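AP endonuclease, family protein 2 (Mycobacterium smegmatis, PDB 5TNV) binds magnesium in a xylose isomerase-like TIM barrel and may act as an endonuclease. Local coordinates at residues Met105-Val111 with Thr140-Leu146; Trp155-Val159 with Val228-Arg232; Ile127-Pro131 with His182-Ile188. All coordinates share one frame; numbering follows the deposited sequence. Where two conformers were deposited one is given.

Contact 1: Met105-Val111 with Thr140-Leu146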
# COMPACT_ATOMS: atom_id res chain seq x y z
N MET A 105 8.99 -18.44 19.96
CA MET A 105 8.42 -18.00 21.22
C MET A 105 8.24 -16.50 21.17
O MET A 105 9.09 -15.82 20.62
CB MET A 105 9.34 -18.41 22.37
CG MET A 105 9.48 -19.90 22.53
SD MET A 105 10.67 -20.39 23.78
CE MET A 105 9.96 -19.95 25.38
N THR A 106 7.19 -16.00 21.79
CA THR A 106 6.93 -14.56 21.63
C THR A 106 7.39 -13.86 22.87
O THR A 106 8.54 -13.77 23.26
CB THR A 106 5.47 -14.39 21.18
OG1 THR A 106 4.54 -14.91 22.15
CG2 THR A 106 5.24 -15.15 19.87
N ARG A 107 6.79 -13.16 23.67
CA ARG A 107 6.70 -12.51 24.93
C ARG A 107 6.78 -13.54 26.08
O ARG A 107 5.98 -13.59 26.98
CB ARG A 107 5.48 -11.59 25.00
CG ARG A 107 5.54 -10.52 23.88
CD ARG A 107 4.38 -9.52 23.95
NE ARG A 107 4.41 -8.68 22.75
CZ ARG A 107 5.26 -7.69 22.55
NH1 ARG A 107 6.13 -7.32 23.48
NH2 ARG A 107 5.23 -7.04 21.40
N SER A 108 7.83 -14.33 25.98
CA SER A 108 8.14 -15.47 26.84
C SER A 108 9.62 -15.49 27.15
O SER A 108 10.34 -16.44 26.87
CB SER A 108 7.72 -16.78 26.17
OG SER A 108 6.36 -16.72 25.87
N SER A 109 10.13 -14.40 27.70
CA SER A 109 11.57 -14.25 27.88
C SER A 109 12.14 -15.25 28.89
O SER A 109 11.56 -15.45 29.97
CB SER A 109 11.89 -12.84 28.35
OG SER A 109 13.29 -12.78 28.66
N ILE A 110 13.30 -15.80 28.56
CA ILE A 110 13.98 -16.72 29.47
C ILE A 110 14.60 -15.99 30.66
O ILE A 110 15.11 -16.68 31.56
CB ILE A 110 14.98 -17.62 28.72
CG1 ILE A 110 16.16 -16.83 28.18
CG2 ILE A 110 14.27 -18.45 27.67
CD1 ILE A 110 17.10 -17.50 27.24
N VAL A 111 14.51 -14.65 30.72
CA VAL A 111 14.86 -13.92 31.94
C VAL A 111 13.69 -13.11 32.46
O VAL A 111 13.89 -12.23 33.29
CB VAL A 111 16.15 -13.08 31.79
CG1 VAL A 111 17.37 -13.96 31.60
CG2 VAL A 111 16.03 -12.02 30.69
N THR A 140 13.87 -17.39 20.15
CA THR A 140 13.54 -16.73 21.40
C THR A 140 13.95 -15.27 21.33
O THR A 140 14.90 -14.92 20.62
CB THR A 140 14.21 -17.49 22.56
OG1 THR A 140 13.69 -17.06 23.81
CG2 THR A 140 15.71 -17.33 22.58
N GLY A 141 13.26 -14.42 22.07
CA GLY A 141 13.66 -13.05 22.20
C GLY A 141 13.41 -12.55 23.62
O GLY A 141 12.96 -13.29 24.48
N PHE A 142 13.70 -11.27 23.81
CA PHE A 142 13.67 -10.69 25.15
C PHE A 142 12.52 -9.74 25.36
O PHE A 142 12.36 -9.14 26.44
CB PHE A 142 15.03 -10.06 25.44
CG PHE A 142 16.16 -11.08 25.43
CD1 PHE A 142 16.22 -12.07 26.42
CD2 PHE A 142 17.13 -11.10 24.43
CE1 PHE A 142 17.21 -13.04 26.39
CE2 PHE A 142 18.13 -12.07 24.45
CZ PHE A 142 18.17 -13.02 25.42
N MET A 143 11.66 -9.58 24.34
CA MET A 143 10.39 -8.88 24.54
C MET A 143 9.61 -9.57 25.66
O MET A 143 9.71 -10.79 25.89
CB MET A 143 9.56 -8.79 23.25
CG MET A 143 9.28 -10.12 22.58
SD MET A 143 10.59 -10.53 21.37
CE MET A 143 10.14 -12.20 20.96
N GLN A 144 8.81 -8.78 26.36
CA GLN A 144 7.95 -9.26 27.45
C GLN A 144 6.54 -8.74 27.26
O GLN A 144 6.22 -8.15 26.23
CB GLN A 144 8.51 -8.93 28.84
CG GLN A 144 9.88 -9.52 29.10
CD GLN A 144 10.35 -9.43 30.50
OE1 GLN A 144 9.57 -9.11 31.43
NE2 GLN A 144 11.60 -9.75 30.75
N ALA A 145 5.63 -8.99 28.21
CA ALA A 145 4.25 -8.59 28.07
C ALA A 145 4.16 -7.08 27.73
O ALA A 145 4.93 -6.26 28.25
CB ALA A 145 3.49 -8.79 29.34
N LEU A 146 3.18 -6.76 26.89
CA LEU A 146 2.82 -5.36 26.71
C LEU A 146 2.35 -4.79 28.03
O LEU A 146 1.64 -5.42 28.79
CB LEU A 146 1.70 -5.27 25.69
CG LEU A 146 2.08 -5.72 24.28
CD1 LEU A 146 0.87 -5.46 23.37
CD2 LEU A 146 3.31 -5.05 23.75
O HOH W 1 10.82 -15.40 23.28
O HOH W 2 13.61 -10.08 28.62
O HOH W 3 14.26 -15.33 25.90
O HOH W 4 13.68 -9.47 32.89
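Arg107 and Met143 touch where two neighbouring strand-to-helix loops of the TIM barrel meet: the loop 105-111 follows strand 99-104, and the segment 140-146 runs out of the end of strand 137-141. One direct hydrogen bond joins them, from Arg107 NH1 to Gln144 O (2.9 Å, 162° at the hydrogen), with the acceptor in the guanidinium plane and the donor nearly along the C=O axis. NH1 also bonds Tyr195 OH, and Leu146 CD2 rests over one guanidinium face, 3.5 Å from Arg107 CZ. At its backbone, Arg107 CA makes a CA-H...O contact with Met143 O (3.6 Å).

Two side chains carry the van der Waals packing. Met143 bends at CG (chi2 -90°), which sends its methyl CE to within 3.2 Å of Thr106 O; the same side chain touches the magnesium ligand Glu193. Phe142 receives Ser109 OG at its ring edge, while the apolar Ile110 CG1 and Val111 CG2 approach the ring obliquely.

Four waters bridge the two segments. Water 1 joins Thr106 O to Gly141 N, and water 3 links Ile110 N with Thr140 OG1 and Gly141 O. Water 4 ties Val111 O to Gln144 NE2. Ser109 OG accepts from Val111 N in an ST turn (3.0 Å), and the same hydroxyl donates to water 2 (2.7 Å), which gives a proton to Phe142 O and accepts one from Gln144 NE2.

Contact 2: Trp155-Val159 with Val228-Arg232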
# COMPACT_ATOMS: atom_id res chain seq x y z
N TRP A 155 -0.78 1.77 18.39
CA TRP A 155 0.15 0.67 18.21
C TRP A 155 0.96 0.54 19.50
O TRP A 155 1.37 1.56 20.07
CB TRP A 155 1.11 0.87 17.09
CG TRP A 155 0.57 1.05 15.72
CD1 TRP A 155 0.69 2.18 14.94
CD2 TRP A 155 -0.10 0.07 14.93
NE1 TRP A 155 0.09 1.93 13.72
CE2 TRP A 155 -0.38 0.64 13.68
CE3 TRP A 155 -0.48 -1.25 15.16
CZ2 TRP A 155 -1.04 -0.08 12.67
CZ3 TRP A 155 -1.13 -1.97 14.18
CH2 TRP A 155 -1.39 -1.35 12.94
N PHE A 156 1.29 -0.71 19.88
CA PHE A 156 2.01 -0.87 21.16
C PHE A 156 3.35 -0.15 21.15
O PHE A 156 3.84 0.24 22.22
CB PHE A 156 2.16 -2.35 21.51
CG PHE A 156 3.03 -3.18 20.57
CD1 PHE A 156 4.41 -3.16 20.67
CD2 PHE A 156 2.43 -4.01 19.61
CE1 PHE A 156 5.19 -3.94 19.82
CE2 PHE A 156 3.21 -4.79 18.77
CZ PHE A 156 4.59 -4.73 18.89
N TRP A 157 3.99 -0.05 19.99
CA TRP A 157 5.34 0.50 19.91
C TRP A 157 5.35 2.02 20.03
O TRP A 157 6.45 2.62 20.03
CB TRP A 157 6.06 0.07 18.63
CG TRP A 157 5.35 0.44 17.37
CD1 TRP A 157 5.31 1.66 16.75
CD2 TRP A 157 4.55 -0.44 16.55
NE1 TRP A 157 4.55 1.61 15.62
CE2 TRP A 157 4.07 0.32 15.46
CE3 TRP A 157 4.19 -1.78 16.66
CZ2 TRP A 157 3.27 -0.24 14.47
CZ3 TRP A 157 3.40 -2.34 15.68
CH2 TRP A 157 2.94 -1.55 14.61
N LEU A 158 4.20 2.67 20.16
CA LEU A 158 4.17 4.11 20.31
C LEU A 158 4.63 4.58 21.67
O LEU A 158 4.94 5.78 21.80
CB LEU A 158 2.78 4.66 19.99
CG LEU A 158 2.31 4.43 18.57
CD1 LEU A 158 0.90 5.02 18.37
CD2 LEU A 158 3.27 5.02 17.52
N VAL A 159 4.68 3.70 22.67
CA VAL A 159 5.21 4.06 23.99
C VAL A 159 6.17 2.92 24.38
O VAL A 159 5.98 1.76 24.01
CB VAL A 159 4.19 4.37 25.06
CG1 VAL A 159 3.20 5.48 24.73
CG2 VAL A 159 3.46 3.10 25.39
N VAL A 228 12.38 -0.34 12.41
CA VAL A 228 12.02 0.64 11.39
C VAL A 228 10.70 1.33 11.72
O VAL A 228 10.49 2.50 11.36
CB VAL A 228 11.99 -0.06 10.02
CG1 VAL A 228 11.32 0.76 8.94
CG2 VAL A 228 13.39 -0.51 9.61
N ARG A 229 9.78 0.65 12.42
CA ARG A 229 8.47 1.23 12.75
C ARG A 229 8.58 2.29 13.82
O ARG A 229 7.59 3.03 14.04
CB ARG A 229 7.54 0.12 13.22
CG ARG A 229 7.91 -0.49 14.59
CD ARG A 229 7.30 -1.85 14.76
NE ARG A 229 7.69 -2.49 16.01
CZ ARG A 229 7.33 -3.72 16.34
NH1 ARG A 229 6.49 -4.41 15.58
NH2 ARG A 229 7.83 -4.25 17.47
N LEU A 230 9.68 2.39 14.57
CA LEU A 230 9.71 3.18 15.79
C LEU A 230 9.84 4.67 15.50
O LEU A 230 10.54 5.11 14.58
CB LEU A 230 10.88 2.75 16.66
CG LEU A 230 10.84 1.28 17.11
CD1 LEU A 230 12.13 0.92 17.83
CD2 LEU A 230 9.62 1.00 17.96
N HIS A 231 9.21 5.48 16.36
CA HIS A 231 9.25 6.93 16.25
C HIS A 231 10.46 7.49 16.98
O HIS A 231 10.34 8.27 17.94
CB HIS A 231 7.92 7.52 16.75
CG HIS A 231 6.72 7.06 16.02
ND1 HIS A 231 5.58 7.86 15.96
CD2 HIS A 231 6.40 5.93 15.34
CE1 HIS A 231 4.63 7.24 15.29
NE2 HIS A 231 5.11 6.07 14.91
N ARG A 232 11.63 7.08 16.51
CA ARG A 232 12.91 7.45 17.11
C ARG A 232 13.93 7.43 15.99
O ARG A 232 13.71 6.74 14.97
CB ARG A 232 13.32 6.51 18.26
CG ARG A 232 13.74 5.16 17.80
CD ARG A 232 14.27 4.25 18.88
NE ARG A 232 13.26 3.80 19.83
CZ ARG A 232 13.58 2.81 20.66
NH1 ARG A 232 14.76 2.20 20.76
NH2 ARG A 232 12.64 2.40 21.49
O HOH W 5 3.65 3.93 14.01
O HOH W 6 7.76 4.69 18.75
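Trp157 and Arg229 lie flat on each other, indole and guanidinium planes only 7° apart, with Trp155 CB covering the opposite indole face. The arginine chain, extended from CG to NE, runs across the ring: Arg229 CD makes a CH-pi contact 3.8 Å from the centroid of the six-membered ring of Trp157, and Arg229 NE continues to 3.6 Å from Trp157 CE3. Phe156 stands nearly perpendicular to the guanidinium (85°), its CE1 3.5 Å from Arg229 NH2. That nitrogen forms a salt bridge with Glu196, and NH1 bonds Tyr256 OH, so the guanidinium is also held by polar partners.

A second CH-pi contact places Leu158 CD2 over a face of His231, 3.6 Å from the ring centroid. Water 5 joins Trp157 NE1 to His231 NE2, while water 6 joins Trp157 O to His231 N; His231 is the centre of an inverse gamma turn. His231 ND1 bonds Asp261 of the second subunit.

The contact thus joins the 3-10 segment 156-158, between helices 148-152 and 169-185, to the loop from helix 225-228 to helix 237-244, beside strand 266-272 and at the subunit interface.

Contact 3: Ile127-Pro131 with His182-Ile188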
# COMPACT_ATOMS: atom_id res chain seq x y z
N ILE A 127 12.68 -27.35 21.63
CA ILE A 127 13.86 -27.89 20.97
C ILE A 127 13.74 -29.39 20.78
O ILE A 127 14.18 -29.90 19.74
CB ILE A 127 15.13 -27.45 21.70
CG1 ILE A 127 15.36 -25.94 21.57
CG2 ILE A 127 16.35 -28.25 21.24
CD1 ILE A 127 16.44 -25.36 22.46
N ASP A 128 13.16 -30.12 21.73
CA ASP A 128 12.89 -31.53 21.50
C ASP A 128 11.78 -31.81 20.52
O ASP A 128 11.88 -32.75 19.76
CB ASP A 128 12.58 -32.24 22.87
CG ASP A 128 13.87 -32.51 23.61
OD1 ASP A 128 14.96 -32.71 23.02
OD2 ASP A 128 13.79 -32.54 24.85
N LEU A 129 10.74 -30.97 20.48
CA LEU A 129 9.66 -31.16 19.53
C LEU A 129 10.03 -30.82 18.11
O LEU A 129 9.54 -31.46 17.14
CB LEU A 129 8.41 -30.32 19.95
CG LEU A 129 7.66 -30.91 21.15
CD1 LEU A 129 6.79 -29.86 21.82
CD2 LEU A 129 6.83 -32.10 20.70
N ALA A 130 10.86 -29.80 17.93
CA ALA A 130 11.14 -29.27 16.58
C ALA A 130 11.57 -30.31 15.60
O ALA A 130 11.04 -30.37 14.48
CB ALA A 130 12.10 -28.11 16.72
N PRO A 131 12.56 -31.18 15.86
CA PRO A 131 12.98 -32.11 14.83
C PRO A 131 11.86 -33.07 14.39
O PRO A 131 11.89 -33.52 13.25
CB PRO A 131 14.12 -32.94 15.49
CG PRO A 131 14.58 -32.12 16.63
CD PRO A 131 13.38 -31.33 17.08
N HIS A 182 21.57 -27.63 23.59
CA HIS A 182 20.46 -28.58 23.33
C HIS A 182 20.10 -28.57 21.85
O HIS A 182 19.91 -29.62 21.24
CB HIS A 182 19.32 -28.30 24.29
CG HIS A 182 18.22 -29.30 24.29
ND1 HIS A 182 17.11 -29.09 25.06
CD2 HIS A 182 18.06 -30.49 23.66
CE1 HIS A 182 16.31 -30.15 24.87
NE2 HIS A 182 16.86 -30.99 24.05
N ALA A 183 19.99 -27.35 21.30
CA ALA A 183 19.72 -27.24 19.85
C ALA A 183 20.75 -27.99 19.03
O ALA A 183 20.42 -28.76 18.12
CB ALA A 183 19.63 -25.75 19.48
N ARG A 184 22.04 -27.73 19.33
CA ARG A 184 23.11 -28.39 18.58
C ARG A 184 22.99 -29.91 18.61
O ARG A 184 23.07 -30.60 17.60
CB ARG A 184 24.47 -27.97 19.12
CG ARG A 184 25.63 -28.41 18.25
CD ARG A 184 26.97 -28.43 18.88
NE ARG A 184 27.58 -27.22 19.25
CZ ARG A 184 27.89 -26.81 20.48
NH1 ARG A 184 28.48 -25.64 20.55
NH2 ARG A 184 27.63 -27.45 21.62
N THR A 185 22.75 -30.45 19.80
CA THR A 185 22.58 -31.91 19.95
C THR A 185 21.44 -32.43 19.09
O THR A 185 21.51 -33.55 18.57
CB THR A 185 22.35 -32.22 21.42
OG1 THR A 185 23.53 -31.80 22.10
CG2 THR A 185 22.05 -33.70 21.66
N ASN A 186 20.38 -31.65 18.93
CA ASN A 186 19.22 -32.01 18.15
C ASN A 186 19.32 -31.68 16.67
O ASN A 186 18.34 -31.87 15.95
CB ASN A 186 17.95 -31.42 18.75
CG ASN A 186 17.53 -32.15 20.01
OD1 ASN A 186 18.24 -33.01 20.54
ND2 ASN A 186 16.31 -31.89 20.46
N GLY A 187 20.48 -31.23 16.23
CA GLY A 187 20.70 -30.95 14.82
C GLY A 187 20.01 -29.68 14.34
O GLY A 187 19.85 -29.55 13.11
N ILE A 188 19.65 -28.76 15.22
CA ILE A 188 18.97 -27.54 14.84
C ILE A 188 19.72 -26.37 15.43
O ILE A 188 20.80 -26.52 16.01
CB ILE A 188 17.48 -27.60 15.28
CG1 ILE A 188 17.27 -27.56 16.78
CG2 ILE A 188 16.77 -28.77 14.65
CD1 ILE A 188 15.88 -27.14 17.20
O HOH W 7 17.81 -33.85 23.11
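Asp128 OD1 takes hydrogen bonds from both His182 and Asn186, which joins helix 116-133 to the C-terminal end of helix 169-185, two neighbouring helices of the TIM barrel's outer layer. His182 NE2 donates to Asp128 OD1 (2.8 Å) from above the carboxylate plane, and the ring and carboxylate planes are 70° apart. Asn186 ND2 reaches Asp128 OD1 at 3.0 Å on its anti side, somewhat tilted from the carboxylate plane; both donors come from one face of that plane. Asn186 ND2 gives a further bond to Ile127 O (3.0 Å), which it meets from above the carbonyl plane. Both acceptors lie near the plane of the Asn186 amide, and with two of them on helix 116-133 the amide is fixed in rotation. Water 7 donates to both Asp128 OD1 and Asn186 OD1, closing the polar cluster. The other ring nitrogen of His182, ND1, bonds His124 ND1.

The CH-pi contact uses Ile127 CG2, which sits over the centre of the His182 ring, 3.7 Å from the centroid and 11° off its normal. With CG1 of Ile127 beside the backbone N (chi1 -67°), the CG2 methyl lies anti to that nitrogen, where it also meets Asn186 ND2.

Further apolar contacts gather round Ile188, whose CD1 lies 3.9 Å from Ala130 CB and also packs against Ile127 CG2. Pro131 CG lies 4.0 Å from Asn186 CB.

The backbone closes helix 169-185 in a Schellman motif, with Gly187 as its C-prime residue: Ile188 N bonds Ala183 O, and Gly187 N bonds Arg184 O. The chain then turns into strand 189-193. Beneath the helix pair, Ile127, Ala130 and Ile188 all rest on Val138 of strand 137-141, so the contact covers the outside of the barrel wall.

Contacts 1 and 2 adjoin each other beside the metal site, their centres 18 Å apart. They touch at Phe156, whose CZ lies 3.5 Å from Arg107 NH2 in a cation-pi pair and whose CB lies 3.7 Å from Leu146 CD2. The magnesium ion, held by Glu193, Asp223 and His252, is about 6 Å from the side chain of Met143 in contact 1 and about 7 Å from that of Arg229 in contact 2. Contact 3 lies away from this site: its centre is 20 Å from that of contact 1 and 34 Å from that of contact 2. Strand 137-141 connects contacts 1 and 3, carrying Thr140 of contact 1 and lying under contact 3 through Val138.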